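Local coordinates for protein DNA gyrase, B subunit, truncated (Myxococcus xanthus, PDB 3CWV) that probably takes part, as the ATP-binding B subunit of a type II topoisomerase, in ATP-dependent breakage, passage and rejoining of double-stranded DNA, at residues W203-P206 with A210-A213; L253-F256 with R261-R264; V272-R277 with E286-F291. All coordinates share one frame; numbering follows the deposited sequence.

Contact 1 of 3, residues W203-P206 with A210-A213; sequences WHLP and AQWA
Leu205 and Gln211 face each other where the chain leaves strand 199-204 and starts helix 208-217, with CA atoms 6.4 Å apart. Van der Waals contact comes first. The amide carbon of Gln211 lies against the branch point of Leu205, with CG of the leucine 4.0 Å from CD of the glutamine, and the two side chains cross obliquely. Beyond this crossing CD2 of the leucine lies against the helix at Trp212, 4.2 Å from its CB; the indole itself leads away, to Ala183 of helix 171-184 and Ile303 of strand 300-307. Pro206 adds its ring, with CD 3.4 Å from OE1 of Gln211, and the same CD atom covers one face of the His204 imidazole near its rim.

The contact lies at a domain junction. Strand 199-204 is the outermost strand, within this chain, of the eight-stranded sheet of the GHKL-type ATPase domain, and helix 208-217 packs on the five-stranded sheet of the transducer domain, so that this short link carries the chain from one domain to the other.

Polar contacts are concentrated on the amide of Gln211. Its CG is anti to the backbone N (chi1 -179°) and the chain stays extended beyond it, which carries the amide back alongside the link. There OE1 takes a hydrogen bond from the backbone N of Gly207, just ahead of the helix, while sitting 3.3 Å from CA of Leu205. Pro206 N is also close to this oxygen but has no hydrogen to offer. Near the other end of the amide a water lies 2.5 Å from NE2 of Gln211, shorter than such bonds usually are, so the bridge it makes, through a weak 3.5 Å bond to the backbone O of His204, is doubtful in detail.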
loop_
_atom_site.group_PDB
_atom_site.type_symbol
_atom_site.label_atom_id
_atom_site.label_comp_id
_atom_site.label_asym_id
_atom_site.label_seq_id
_atom_site.Cartn_x
_atom_site.Cartn_y
_atom_site.Cartn_z
ATOM N N TRP A 203 4.055 12.353 5.880
ATOM C CA TRP A 203 4.005 11.248 6.840
ATOM C C TRP A 203 5.330 10.504 6.810
ATOM O O TRP A 203 5.872 10.241 5.748
ATOM C CB TRP A 203 2.882 10.266 6.491
ATOM C CG TRP A 203 1.535 10.867 6.628
ATOM C CD1 TRP A 203 0.786 10.930 7.768
ATOM C CD2 TRP A 203 0.759 11.491 5.598
ATOM N NE1 TRP A 203 -0.413 11.558 7.516
ATOM C CE2 TRP A 203 -0.462 11.912 6.193
ATOM C CE3 TRP A 203 0.980 11.758 4.240
ATOM C CZ2 TRP A 203 -1.456 12.569 5.472
ATOM C CZ3 TRP A 203 0.002 12.409 3.524
ATOM C CH2 TRP A 203 -1.214 12.811 4.140
ATOM N N HIS A 204 5.848 10.181 7.984
ATOM C CA HIS A 204 7.012 9.339 8.108
ATOM C C HIS A 204 6.754 8.543 9.389
ATOM O O HIS A 204 6.705 9.109 10.494
ATOM C CB HIS A 204 8.301 10.179 8.141
ATOM C CG HIS A 204 9.538 9.366 8.377
ATOM N ND1 HIS A 204 10.366 9.564 9.460
ATOM C CD2 HIS A 204 10.058 8.322 7.694
ATOM C CE1 HIS A 204 11.351 8.686 9.427
ATOM N NE2 HIS A 204 11.190 7.921 8.363
ATOM N N LEU A 205 6.443 7.258 9.221
ATOM C CA LEU A 205 6.049 6.408 10.339
ATOM C C LEU A 205 7.081 5.282 10.508
ATOM O O LEU A 205 6.836 4.148 10.113
ATOM C CB LEU A 205 4.617 5.859 10.144
ATOM C CG LEU A 205 3.426 6.802 10.471
ATOM C CD1 LEU A 205 3.320 7.951 9.478
ATOM C CD2 LEU A 205 2.083 6.041 10.536
ATOM N N PRO A 206 8.251 5.596 11.100
ATOM C CA PRO A 206 9.273 4.539 11.211
ATOM C C PRO A 206 8.790 3.365 12.063
ATOM O O PRO A 206 9.250 2.246 11.883
ATOM C CB PRO A 206 10.479 5.249 11.844
ATOM C CG PRO A 206 9.938 6.521 12.462
ATOM C CD PRO A 206 8.677 6.877 11.700
ATOM N N ALA A 210 2.402 -0.220 13.912
ATOM C CA ALA A 210 2.319 0.019 15.358
ATOM C C ALA A 210 2.083 1.497 15.622
ATOM O O ALA A 210 1.217 1.887 16.424
ATOM C CB ALA A 210 3.590 -0.439 16.050
ATOM N N GLN A 211 2.844 2.328 14.921
ATOM C CA GLN A 211 2.691 3.756 15.075
ATOM C C GLN A 211 1.294 4.164 14.597
ATOM O O GLN A 211 0.645 5.005 15.220
ATOM C CB GLN A 211 3.816 4.492 14.350
ATOM C CG GLN A 211 3.775 6.011 14.448
ATOM C CD GLN A 211 5.104 6.636 14.100
ATOM O OE1 GLN A 211 6.003 5.958 13.627
ATOM N NE2 GLN A 211 5.237 7.939 14.336
ATOM N N TRP A 212 0.813 3.511 13.534
ATOM C CA TRP A 212 -0.498 3.775 12.949
ATOM C C TRP A 212 -1.630 3.358 13.877
ATOM O O TRP A 212 -2.661 4.035 13.946
ATOM C CB TRP A 212 -0.637 3.018 11.613
ATOM C CG TRP A 212 -1.879 3.327 10.790
ATOM C CD1 TRP A 212 -2.650 4.454 10.859
ATOM C CD2 TRP A 212 -2.444 2.522 9.732
ATOM N NE1 TRP A 212 -3.680 4.381 9.945
ATOM C CE2 TRP A 212 -3.574 3.213 9.237
ATOM C CE3 TRP A 212 -2.107 1.285 9.164
ATOM C CZ2 TRP A 212 -4.375 2.707 8.210
ATOM C CZ3 TRP A 212 -2.897 0.784 8.138
ATOM C CH2 TRP A 212 -4.024 1.496 7.670
ATOM N N ALA A 213 -1.459 2.229 14.563
ATOM C CA ALA A 213 -2.470 1.748 15.503
ATOM C C ALA A 213 -2.658 2.748 16.655
ATOM O O ALA A 213 -3.793 3.018 17.083
ATOM C CB ALA A 213 -2.104 0.361 16.034
HETATM O O HOH W 1 7.201 9.470 13.915
#

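Contact 2 of 3, residues L253-F256 with R261-R264; sequences LLSF and RTVR
Ser255 and Thr262 carry the direct polar contact. The backbone N of Thr262 donates to O of Ser255 over 2.9 Å in a nearly straight bond (168° at the hydrogen). The two hydroxyls are hydrogen-bonded as well, OG of Ser255 to OG1 of Thr262 at 2.8 Å, and OG of Ser255 has a further partner in ND1 of His265.

One water fills in where the strands part. It accepts from N of Ser255 and, at 2.9 Å, from NE of Arg261, lying in the guanidinium plane, and it donates to O of Thr262.

Apolar contact belongs to Arg261, paired with Phe256 as the non-hydrogen-bonded pair of an antiparallel beta hairpin, the outer edge of the transducer sheet within this chain. CG of Arg261 makes a CH-pi contact with the face of the phenyl ring, 3.8 Å from its centroid. The bend at chi3 (102°) then sets the guanidinium at 58° to the ring plane and places it against Leu254, with CD1 of Leu254 over the centre of one face, 3.9 Å from its plane.

Within this contact Arg261 thus works through its CG and CD over the ring, its guanidinium face against a methyl, and NE bonded to water, which carries the bonding on where the direct strand pairing gives out.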
loop_
_atom_site.group_PDB
_atom_site.type_symbol
_atom_site.label_atom_id
_atom_site.label_comp_id
_atom_site.label_asym_id
_atom_site.label_seq_id
_atom_site.Cartn_x
_atom_site.Cartn_y
_atom_site.Cartn_z
ATOM N N LEU A 253 -10.299 -4.432 12.672
ATOM C CA LEU A 253 -9.311 -5.376 12.146
ATOM C C LEU A 253 -9.033 -5.020 10.684
ATOM O O LEU A 253 -9.896 -5.192 9.827
ATOM C CB LEU A 253 -9.799 -6.825 12.308
ATOM C CG LEU A 253 -8.860 -7.994 11.950
ATOM C CD1 LEU A 253 -7.432 -7.706 12.319
ATOM C CD2 LEU A 253 -9.298 -9.282 12.607
ATOM N N LEU A 254 -7.843 -4.475 10.427
ATOM C CA LEU A 254 -7.422 -4.069 9.080
ATOM C C LEU A 254 -6.327 -5.021 8.614
ATOM O O LEU A 254 -5.334 -5.204 9.320
ATOM C CB LEU A 254 -6.808 -2.672 9.127
ATOM C CG LEU A 254 -7.624 -1.372 9.039
ATOM C CD1 LEU A 254 -9.127 -1.520 9.274
ATOM C CD2 LEU A 254 -6.996 -0.268 9.912
ATOM N N SER A 255 -6.500 -5.637 7.445
ATOM C CA SER A 255 -5.456 -6.548 6.955
ATOM C C SER A 255 -5.094 -6.183 5.524
ATOM O O SER A 255 -5.940 -5.656 4.787
ATOM C CB SER A 255 -5.884 -8.004 7.052
ATOM O OG SER A 255 -7.104 -8.217 6.396
ATOM N N PHE A 256 -3.838 -6.433 5.156
ATOM C CA PHE A 256 -3.302 -6.024 3.859
ATOM C C PHE A 256 -2.406 -7.115 3.306
ATOM O O PHE A 256 -1.789 -7.838 4.068
ATOM C CB PHE A 256 -2.440 -4.757 4.004
ATOM C CG PHE A 256 -3.186 -3.577 4.555
ATOM C CD1 PHE A 256 -3.746 -2.641 3.704
ATOM C CD2 PHE A 256 -3.358 -3.433 5.932
ATOM C CE1 PHE A 256 -4.456 -1.550 4.210
ATOM C CE2 PHE A 256 -4.081 -2.376 6.459
ATOM C CZ PHE A 256 -4.617 -1.416 5.599
ATOM N N ARG A 261 -5.846 -3.784 0.642
ATOM C CA ARG A 261 -6.575 -4.347 1.760
ATOM C C ARG A 261 -7.187 -5.679 1.372
ATOM O O ARG A 261 -7.571 -5.894 0.220
ATOM C CB ARG A 261 -7.629 -3.369 2.305
ATOM C CG ARG A 261 -7.413 -3.170 3.804
ATOM C CD ARG A 261 -8.366 -2.246 4.394
ATOM N NE ARG A 261 -9.400 -2.958 5.114
ATOM C CZ ARG A 261 -10.449 -2.344 5.637
ATOM N NH1 ARG A 261 -10.553 -1.029 5.503
ATOM N NH2 ARG A 261 -11.381 -3.031 6.283
ATOM N N THR A 262 -7.218 -6.590 2.335
ATOM C CA THR A 262 -7.917 -7.853 2.182
ATOM C C THR A 262 -9.099 -7.752 3.126
ATOM O O THR A 262 -9.002 -8.152 4.293
ATOM C CB THR A 262 -6.992 -9.057 2.550
ATOM O OG1 THR A 262 -6.271 -8.755 3.754
ATOM C CG2 THR A 262 -5.946 -9.334 1.438
ATOM N N VAL A 263 -10.222 -7.214 2.629
ATOM C CA VAL A 263 -11.384 -6.978 3.497
ATOM C C VAL A 263 -12.014 -8.232 4.110
ATOM O O VAL A 263 -12.773 -8.112 5.075
ATOM C CB VAL A 263 -12.497 -6.100 2.834
ATOM C CG1 VAL A 263 -11.947 -4.745 2.426
ATOM C CG2 VAL A 263 -13.123 -6.812 1.619
ATOM N N ARG A 264 -11.722 -9.420 3.566
ATOM C CA ARG A 264 -12.168 -10.674 4.200
ATOM C C ARG A 264 -10.992 -11.496 4.752
ATOM O O ARG A 264 -11.080 -12.713 4.957
ATOM C CB ARG A 264 -13.073 -11.498 3.263
ATOM C CG ARG A 264 -14.373 -10.753 2.895
ATOM C CD ARG A 264 -15.346 -11.617 2.044
ATOM N NE ARG A 264 -14.853 -11.791 0.681
ATOM C CZ ARG A 264 -14.294 -12.908 0.222
ATOM N NH1 ARG A 264 -13.872 -12.971 -1.035
ATOM N NH2 ARG A 264 -14.186 -13.973 1.000
HETATM O O HOH W 2 -9.029 -5.645 6.033
#

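Contact 3 of 3, residues V272-R277 with E286-F291; sequences VTQALR and ETRGAF
Arg288 reaches back from the loop to the helix and holds the backbone O of Gln274 side-on with two nitrogens, NH2 at 3.0 Å and NE at 3.1 Å. Its chain runs extended from CG to NE, long enough to reach the helix, and the carbonyl oxygen lies near the guanidinium plane. Over one face of this group, toward its rim, sits NE2 of Gln274; a bend at chi2 (-63°) folds the glutamine amide there, the two planes 30° apart.

Arg277 makes the return gesture. Bent at chi3 (60°), it offers NH2 to the backbone O of Arg288 in an almost straight bond of 2.7 Å, while its NE makes only a weak bond to O of Phe291. The Arg288 oxygen also accepts from N of Phe291, which approaches from the opposite face of the carbonyl. Each arginine thus donates to main-chain oxygen of the other segment; NE of Arg277 and NE of Arg288 stay 5.7 Å apart.

The oxygen that Arg277 grips belongs to a short 3-10 turn, 288-290, which folds the chain back on helix 267-284, the connecting helix of a beta-alpha-beta crossover in the transducer fold.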
loop_
_atom_site.group_PDB
_atom_site.type_symbol
_atom_site.label_atom_id
_atom_site.label_comp_id
_atom_site.label_asym_id
_atom_site.label_seq_id
_atom_site.Cartn_x
_atom_site.Cartn_y
_atom_site.Cartn_z
ATOM N N VAL A 272 -2.553 -15.000 13.124
ATOM C CA VAL A 272 -2.419 -14.114 14.274
ATOM C C VAL A 272 -3.489 -14.423 15.303
ATOM O O VAL A 272 -3.193 -14.554 16.474
ATOM C CB VAL A 272 -2.445 -12.603 13.889
ATOM C CG1 VAL A 272 -2.417 -11.693 15.171
ATOM C CG2 VAL A 272 -1.254 -12.258 12.974
ATOM N N THR A 273 -4.737 -14.530 14.874
ATOM C CA THR A 273 -5.807 -14.702 15.827
ATOM C C THR A 273 -5.728 -16.086 16.478
ATOM O O THR A 273 -6.012 -16.230 17.670
ATOM C CB THR A 273 -7.180 -14.495 15.200
ATOM O OG1 THR A 273 -7.393 -15.489 14.195
ATOM C CG2 THR A 273 -7.287 -13.099 14.576
ATOM N N GLN A 274 -5.307 -17.089 15.712
ATOM C CA GLN A 274 -5.140 -18.427 16.265
ATOM C C GLN A 274 -4.025 -18.463 17.296
ATOM O O GLN A 274 -4.153 -19.123 18.342
ATOM C CB GLN A 274 -4.916 -19.469 15.158
ATOM C CG GLN A 274 -6.209 -19.764 14.353
ATOM C CD GLN A 274 -7.324 -20.382 15.216
ATOM O OE1 GLN A 274 -8.309 -19.719 15.571
ATOM N NE2 GLN A 274 -7.153 -21.650 15.570
ATOM N N ALA A 275 -2.936 -17.753 17.009
ATOM C CA ALA A 275 -1.815 -17.642 17.938
ATOM C C ALA A 275 -2.230 -16.958 19.248
ATOM O O ALA A 275 -1.845 -17.406 20.325
ATOM C CB ALA A 275 -0.647 -16.894 17.281
ATOM N N LEU A 276 -3.029 -15.891 19.151
ATOM C CA LEU A 276 -3.470 -15.137 20.337
ATOM C C LEU A 276 -4.508 -15.904 21.170
ATOM O O LEU A 276 -4.374 -16.024 22.398
ATOM C CB LEU A 276 -4.047 -13.771 19.938
ATOM C CG LEU A 276 -4.562 -12.835 21.048
ATOM C CD1 LEU A 276 -3.528 -12.587 22.152
ATOM C CD2 LEU A 276 -5.034 -11.527 20.468
ATOM N N ARG A 277 -5.544 -16.407 20.507
ATOM C CA ARG A 277 -6.556 -17.229 21.172
ATOM C C ARG A 277 -5.931 -18.435 21.865
ATOM O O ARG A 277 -6.404 -18.859 22.921
ATOM C CB ARG A 277 -7.600 -17.705 20.167
ATOM C CG ARG A 277 -8.589 -16.645 19.742
ATOM C CD ARG A 277 -9.611 -17.253 18.800
ATOM N NE ARG A 277 -10.324 -18.340 19.468
ATOM C CZ ARG A 277 -11.097 -19.230 18.857
ATOM N NH1 ARG A 277 -11.275 -19.171 17.545
ATOM N NH2 ARG A 277 -11.695 -20.183 19.564
ATOM N N GLU A 286 -7.240 -23.014 29.935
ATOM C CA GLU A 286 -8.484 -23.391 29.276
ATOM C C GLU A 286 -8.251 -23.812 27.817
ATOM O O GLU A 286 -7.118 -24.105 27.403
ATOM C CB GLU A 286 -9.493 -22.246 29.346
ATOM C CG GLU A 286 -10.876 -22.680 29.816
ATOM C CD GLU A 286 -11.248 -22.115 31.179
ATOM O OE1 GLU A 286 -12.430 -21.735 31.348
ATOM O OE2 GLU A 286 -10.370 -22.028 32.072
ATOM N N THR A 287 -9.337 -23.839 27.050
ATOM C CA THR A 287 -9.313 -24.270 25.660
ATOM C C THR A 287 -9.624 -23.077 24.741
ATOM O O THR A 287 -10.237 -22.101 25.186
ATOM C CB THR A 287 -10.336 -25.412 25.447
ATOM O OG1 THR A 287 -9.909 -26.254 24.374
ATOM C CG2 THR A 287 -11.747 -24.868 25.169
ATOM N N ARG A 288 -9.197 -23.149 23.477
ATOM C CA ARG A 288 -9.400 -22.051 22.517
ATOM C C ARG A 288 -10.854 -21.602 22.422
ATOM O O ARG A 288 -11.124 -20.420 22.207
ATOM C CB ARG A 288 -8.901 -22.429 21.115
ATOM C CG ARG A 288 -7.412 -22.207 20.872
ATOM C CD ARG A 288 -7.106 -22.074 19.368
ATOM N NE ARG A 288 -5.720 -21.660 19.127
ATOM C CZ ARG A 288 -4.725 -22.490 18.819
ATOM N NH1 ARG A 288 -4.951 -23.790 18.700
ATOM N NH2 ARG A 288 -3.501 -22.023 18.634
ATOM N N GLY A 289 -11.784 -22.545 22.576
ATOM C CA GLY A 289 -13.216 -22.242 22.524
ATOM C C GLY A 289 -13.686 -21.333 23.647
ATOM O O GLY A 289 -14.718 -20.664 23.531
ATOM N N ALA A 290 -12.919 -21.309 24.734
ATOM C CA ALA A 290 -13.177 -20.417 25.868
ATOM C C ALA A 290 -12.905 -18.962 25.493
ATOM O O ALA A 290 -13.446 -18.034 26.106
ATOM C CB ALA A 290 -12.327 -20.820 27.061
ATOM N N PHE A 291 -12.069 -18.774 24.473
ATOM C CA PHE A 291 -11.726 -17.447 23.994
ATOM C C PHE A 291 -12.122 -17.228 22.537
ATOM O O PHE A 291 -11.257 -17.192 21.665
ATOM C CB PHE A 291 -10.231 -17.197 24.197
ATOM C CG PHE A 291 -9.834 -17.152 25.640
ATOM C CD1 PHE A 291 -9.998 -15.988 26.381
ATOM C CD2 PHE A 291 -9.325 -18.279 26.272
ATOM C CE1 PHE A 291 -9.646 -15.944 27.728
ATOM C CE2 PHE A 291 -8.974 -18.243 27.626
ATOM C CZ PHE A 291 -9.140 -17.075 28.352
#

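Overall arrangement
Followed from the N terminus, the three contacts come in series, and none encloses or crosses another. Contact 1 closes the short link by which the chain leaves the ATPase-domain sheet and enters helix 208-217. Contact 2 closes the hairpin of strands 252-257 and 260-261, after which helix 267-284 begins. Contact 3 folds the chain beyond this helix back on it, closing a loop made mostly of its last turns, before strand 300-307 returns parallel to 252-257. The first two touch directly: CH2 of Trp212 lies 3.6 Å from CZ of Phe256, joining helix 208-217 to the sheet. Contacts 2 and 3 only approach, with nearest atoms about 5 Å apart, and are linked through helix 267-284.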